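Local coordinates for protein probable 3-hydroxyisobutyrate dehydrogenase (Pseudomonas aeruginosa, PDB 3OBB) that oxidises L-serine and methyl-L-serine with NAD(+) as the electron acceptor, has low activity toward beta-hydroxyisobutyrate, and works as a homotetramer, at residues M14-A19 and D40-A45; L179-M184 and Q244-D249. All blocks are in the same frame, centred on the assembly; numbering follows the deposited sequence.

Contact 1 of 2, residues M14-A19 and D40-A45; sequences MGAPMA and DGLVAA
L42 reaches from helix 36-44 onto the N-terminal part of helix 15-24 and spreads its two methyls along one face of it. CD2 lies against the backbone at A16, 3.7 Å from A16 O, and is also 4.0 Å from A16 CB. The other branch goes about one turn further along, where CD1 meets A19 CB at 3.8 Å and comes almost as near the carbonyl carbon of A19. The contact is therefore one leucine fork spread over two alanines three residues apart, held by van der Waals packing alone. With no side chain larger than a methyl on the receiving side, L42 reaches the backbone itself, and the CA atoms of A16 and L42 are 7.0 Å apart. The leucine's chi1 of -99° falls well away from a staggered value, which suggests that the fit between the helices sets its rotation. A16 O, beside the CD2 methyl, accepts a hydrogen bond from T20 OG1, so this carbonyl has a polar partner within its own helix. Further out, L42 also rests on T20 and L23 of the same helix and on L11 and A47 in loops, while A19 packs on L11 and on F8 of strand 5-9. G15, just before A16, is the last glycine of a GxGxxG sequence of Rossmann type, and M14-A19 belongs to the NAD(+)-binding segment. Helix 15-24 follows strand 5-9, and helix 36-44 follows the neighbouring parallel strand 28-32, so L42 joins two successive helices of the Rossmann domain; A130 of helix 127-132 packs on M14, P17 and M18.

Contact 2 of 2, residues L179-M184 and Q244-D249; sequences LLAVLM and QLMAKD
M246, a selenomethionine, lays the end of its side chain over L180 and A181 of the long helix 168-196. Its CE methyl rests against the branched end of the leucine, 3.7 Å from L180 CD2 and 3.8 Å from L180 CG, while the selenium sits one bond back, with M246 SE 3.8 Å from A181 CB. Neighbouring residues of one helix are thus covered by successive atoms of one chain. CG of M246 leaves anti to the backbone N (chi1 178°), and bends at chi2 (54°) and chi3 (91°) fold the chain so that selenium packs on A181 while the methyl lies mainly on L180. L180 meets it at a slant rather than alongside. A181 presents just a methyl to the bulkier residue opposite, and the CA atoms of A181 and M246 lie 7.4 Å apart. All three touching residues are buried. Around them, Y274 of helix 265-279 and F287 pack on M246, A270 covers A181, and W216 leans on L180, which also packs against S212 of a second subunit. Two residues after M246, the NAD(+)-binding K248 makes a salt bridge to D249, with K248 NZ 2.6 Å from D249 OD1 and approaching from above the carboxylate plane. D249 OD2 takes a hydrogen bond from N177 ND2, a polar tie between the same two helices that also fixes the carboxylate. This apolar helix-helix packing belongs to the all-helical C-terminal domain of the 3-hydroxyisobutyrate dehydrogenase family, close to the active site: the side chain of L180 is about 8 Å from that of the active-site K173.

The two contacts belong to the two domains that bind NAD(+) between them. Contact 1 packs helices of the N-terminal Rossmann domain, and contact 2 packs helices of the C-terminal domain; their centres are 27 Å apart, on opposite sides of the chain's centre, yet their nearest atoms come within about 7 Å without touching. Each holds part of the cofactor site: M14-A19 in contact 1, K248 in contact 2. The side chain of A16 is about 11 Å from that of P68, and that of M246 about 10 Å from that of T98, both NAD(+)-binding residues. A bound HEPES molecule lies about 4 Å from the side chain of L180, and K173 places contact 2 close to the active site.

Contact 1 of 2, residues M14-A19 and D40-A45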
loop_
_atom_site.group_PDB
_atom_site.type_symbol
_atom_site.label_atom_id
_atom_site.label_comp_id
_atom_site.label_asym_id
_atom_site.label_seq_id
_atom_site.Cartn_x
_atom_site.Cartn_y
_atom_site.Cartn_z
HETATM N N MSE A 14 7.534 6.867 30.776
HETATM C CA MSE A 14 7.771 5.507 31.185
HETATM C C MSE A 14 8.835 5.424 32.289
HETATM O O MSE A 14 8.676 4.653 33.251
HETATM C CB MSE A 14 8.181 4.698 29.970
HETATM C CG MSE A 14 7.149 4.742 28.840
HETATM SE SE MSE A 14 5.552 3.784 29.328
HETATM C CE MSE A 14 6.255 1.968 29.212
ATOM N N GLY A 15 9.903 6.220 32.159
ATOM C CA GLY A 15 11.001 6.201 33.116
ATOM C C GLY A 15 10.581 6.508 34.555
ATOM O O GLY A 15 10.975 5.808 35.512
ATOM N N ALA A 16 9.795 7.559 34.728
ATOM C CA ALA A 16 9.369 7.936 36.083
ATOM C C ALA A 16 8.663 6.793 36.843
ATOM O O ALA A 16 9.123 6.416 37.922
ATOM C CB ALA A 16 8.512 9.219 36.079
ATOM N N PRO A 17 7.564 6.246 36.300
ATOM C CA PRO A 17 6.911 5.185 37.078
ATOM C C PRO A 17 7.738 3.900 37.201
ATOM O O PRO A 17 7.625 3.212 38.212
ATOM C CB PRO A 17 5.586 4.914 36.314
ATOM C CG PRO A 17 5.810 5.415 34.942
ATOM C CD PRO A 17 6.843 6.543 35.048
HETATM N N MSE A 18 8.553 3.584 36.198
HETATM C CA MSE A 18 9.464 2.435 36.283
HETATM C C MSE A 18 10.463 2.622 37.429
HETATM O O MSE A 18 10.673 1.704 38.207
HETATM C CB MSE A 18 10.218 2.200 34.962
HETATM C CG MSE A 18 9.330 1.835 33.781
HETATM SE SE MSE A 18 10.318 1.901 32.093
HETATM C CE MSE A 18 11.629 0.516 32.548
ATOM N N ALA A 19 11.057 3.815 37.534
ATOM C CA ALA A 19 12.032 4.095 38.591
ATOM C C ALA A 19 11.339 4.159 39.951
ATOM O O ALA A 19 11.881 3.703 40.954
ATOM C CB ALA A 19 12.797 5.377 38.312
ATOM N N ASP A 40 12.322 15.849 40.641
ATOM C CA ASP A 40 11.722 16.151 41.957
ATOM C C ASP A 40 10.654 15.148 42.354
ATOM O O ASP A 40 10.530 14.796 43.520
ATOM C CB ASP A 40 11.115 17.547 41.994
ATOM C CG ASP A 40 12.134 18.638 41.807
ATOM O OD1 ASP A 40 13.320 18.498 42.227
ATOM O OD2 ASP A 40 11.710 19.664 41.238
ATOM N N GLY A 41 9.895 14.698 41.376
ATOM C CA GLY A 41 8.894 13.633 41.567
ATOM C C GLY A 41 9.509 12.372 42.164
ATOM O O GLY A 41 8.974 11.779 43.087
ATOM N N LEU A 42 10.657 11.979 41.635
ATOM C CA LEU A 42 11.359 10.807 42.121
ATOM C C LEU A 42 11.990 11.076 43.459
ATOM O O LEU A 42 11.969 10.210 44.301
ATOM C CB LEU A 42 12.413 10.308 41.102
ATOM C CG LEU A 42 12.031 9.127 40.199
ATOM C CD1 LEU A 42 11.905 7.846 41.029
ATOM C CD2 LEU A 42 10.732 9.411 39.419
ATOM N N VAL A 43 12.539 12.269 43.656
ATOM C CA VAL A 43 13.115 12.651 44.952
ATOM C C VAL A 43 12.046 12.630 46.052
ATOM O O VAL A 43 12.285 12.107 47.131
ATOM C CB VAL A 43 13.885 14.027 44.922
ATOM C CG1 VAL A 43 14.344 14.453 46.314
ATOM C CG2 VAL A 43 15.092 13.956 44.030
ATOM N N ALA A 44 10.857 13.166 45.778
ATOM C CA ALA A 44 9.750 13.087 46.746
ATOM C C ALA A 44 9.422 11.642 47.166
ATOM O O ALA A 44 9.031 11.393 48.293
ATOM C CB ALA A 44 8.495 13.811 46.213
ATOM N N ALA A 45 9.595 10.690 46.263
ATOM C CA ALA A 45 9.280 9.281 46.552
ATOM C C ALA A 45 10.449 8.484 47.190
ATOM O O ALA A 45 10.344 7.268 47.443
ATOM C CB ALA A 45 8.809 8.613 45.307
#

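Contact 2 of 2, residues L179-M184 and Q244-D249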
loop_
_atom_site.group_PDB
_atom_site.type_symbol
_atom_site.label_atom_id
_atom_site.label_comp_id
_atom_site.label_asym_id
_atom_site.label_seq_id
_atom_site.Cartn_x
_atom_site.Cartn_y
_atom_site.Cartn_z
ATOM N N LEU A 179 3.555 -4.844 13.976
ATOM C CA LEU A 179 2.382 -5.679 13.855
ATOM C C LEU A 179 1.149 -5.014 14.550
ATOM O O LEU A 179 0.046 -5.030 14.007
ATOM C CB LEU A 179 2.647 -7.101 14.369
ATOM C CG LEU A 179 1.441 -8.057 14.303
ATOM C CD1 LEU A 179 0.809 -8.153 12.884
ATOM C CD2 LEU A 179 1.867 -9.443 14.725
ATOM N N LEU A 180 1.360 -4.424 15.721
ATOM C CA LEU A 180 0.286 -3.672 16.399
ATOM C C LEU A 180 -0.301 -2.561 15.520
ATOM O O LEU A 180 -1.520 -2.358 15.498
ATOM C CB LEU A 180 0.801 -3.023 17.692
ATOM C CG LEU A 180 -0.112 -2.013 18.417
ATOM C CD1 LEU A 180 -1.499 -2.541 18.694
ATOM C CD2 LEU A 180 0.562 -1.395 19.731
ATOM N N ALA A 181 0.562 -1.854 14.804
ATOM C CA ALA A 181 0.122 -0.745 14.001
ATOM C C ALA A 181 -0.751 -1.283 12.890
ATOM O O ALA A 181 -1.798 -0.740 12.586
ATOM C CB ALA A 181 1.326 0.031 13.417
ATOM N N VAL A 182 -0.298 -2.361 12.265
ATOM C CA VAL A 182 -1.057 -3.026 11.203
ATOM C C VAL A 182 -2.397 -3.504 11.729
ATOM O O VAL A 182 -3.423 -3.271 11.079
ATOM C CB VAL A 182 -0.242 -4.199 10.678
ATOM C CG1 VAL A 182 -1.086 -5.165 9.831
ATOM C CG2 VAL A 182 1.018 -3.652 9.958
ATOM N N LEU A 183 -2.423 -4.166 12.902
ATOM C CA LEU A 183 -3.725 -4.650 13.355
ATOM C C LEU A 183 -4.667 -3.535 13.786
ATOM O O LEU A 183 -5.899 -3.675 13.667
ATOM C CB LEU A 183 -3.629 -5.775 14.411
ATOM C CG LEU A 183 -2.943 -5.497 15.695
ATOM C CD1 LEU A 183 -3.984 -4.859 16.646
ATOM C CD2 LEU A 183 -2.356 -6.831 16.248
HETATM N N MSE A 184 -4.085 -2.443 14.265
HETATM C CA MSE A 184 -4.868 -1.273 14.659
HETATM C C MSE A 184 -5.505 -0.558 13.445
HETATM O O MSE A 184 -6.694 -0.182 13.447
HETATM C CB MSE A 184 -4.051 -0.293 15.523
HETATM C CG MSE A 184 -4.832 0.970 15.901
HETATM SE SE MSE A 184 -6.365 0.590 17.089
HETATM C CE MSE A 184 -5.475 0.285 18.770
ATOM N N GLN A 244 2.704 9.884 17.439
ATOM C CA GLN A 244 4.072 10.265 17.061
ATOM C C GLN A 244 5.057 9.176 17.473
ATOM O O GLN A 244 5.974 8.850 16.705
ATOM C CB GLN A 244 4.466 11.610 17.664
ATOM C CG GLN A 244 5.838 12.091 17.236
ATOM C CD GLN A 244 6.168 13.467 17.848
ATOM O OE1 GLN A 244 5.527 13.899 18.817
ATOM N NE2 GLN A 244 7.182 14.132 17.304
ATOM N N LEU A 245 4.845 8.602 18.661
ATOM C CA LEU A 245 5.640 7.470 19.147
ATOM C C LEU A 245 5.437 6.182 18.330
ATOM O O LEU A 245 6.412 5.462 18.027
ATOM C CB LEU A 245 5.338 7.190 20.618
ATOM C CG LEU A 245 5.796 8.257 21.619
ATOM C CD1 LEU A 245 5.356 7.872 23.046
ATOM C CD2 LEU A 245 7.313 8.481 21.534
HETATM N N MSE A 246 4.184 5.876 17.985
HETATM C CA MSE A 246 3.941 4.793 17.041
HETATM C C MSE A 246 4.685 5.030 15.701
HETATM O O MSE A 246 5.268 4.096 15.152
HETATM C CB MSE A 246 2.441 4.599 16.803
HETATM C CG MSE A 246 2.133 3.499 15.780
HETATM SE SE MSE A 246 3.001 1.795 16.282
HETATM C CE MSE A 246 1.476 1.211 17.289
ATOM N N ALA A 247 4.671 6.265 15.181
ATOM C CA ALA A 247 5.359 6.581 13.905
ATOM C C ALA A 247 6.867 6.372 14.046
ATOM O O ALA A 247 7.524 5.892 13.123
ATOM C CB ALA A 247 5.081 8.020 13.471
ATOM N N LYS A 248 7.408 6.731 15.210
ATOM C CA LYS A 248 8.818 6.517 15.518
ATOM C C LYS A 248 9.141 5.019 15.458
ATOM O O LYS A 248 10.056 4.601 14.741
ATOM C CB LYS A 248 9.147 7.099 16.893
ATOM C CG LYS A 248 10.576 6.793 17.433
ATOM C CD LYS A 248 10.591 5.730 18.568
ATOM C CE LYS A 248 9.764 6.130 19.836
ATOM N NZ LYS A 248 9.247 4.931 20.634
ATOM N N ASP A 249 8.380 4.232 16.219
ATOM C CA ASP A 249 8.550 2.771 16.307
ATOM C C ASP A 249 8.490 2.124 14.943
ATOM O O ASP A 249 9.251 1.236 14.648
ATOM C CB ASP A 249 7.460 2.174 17.214
ATOM C CG ASP A 249 7.758 2.386 18.720
ATOM O OD1 ASP A 249 8.844 2.940 19.042
ATOM O OD2 ASP A 249 6.938 1.999 19.586
#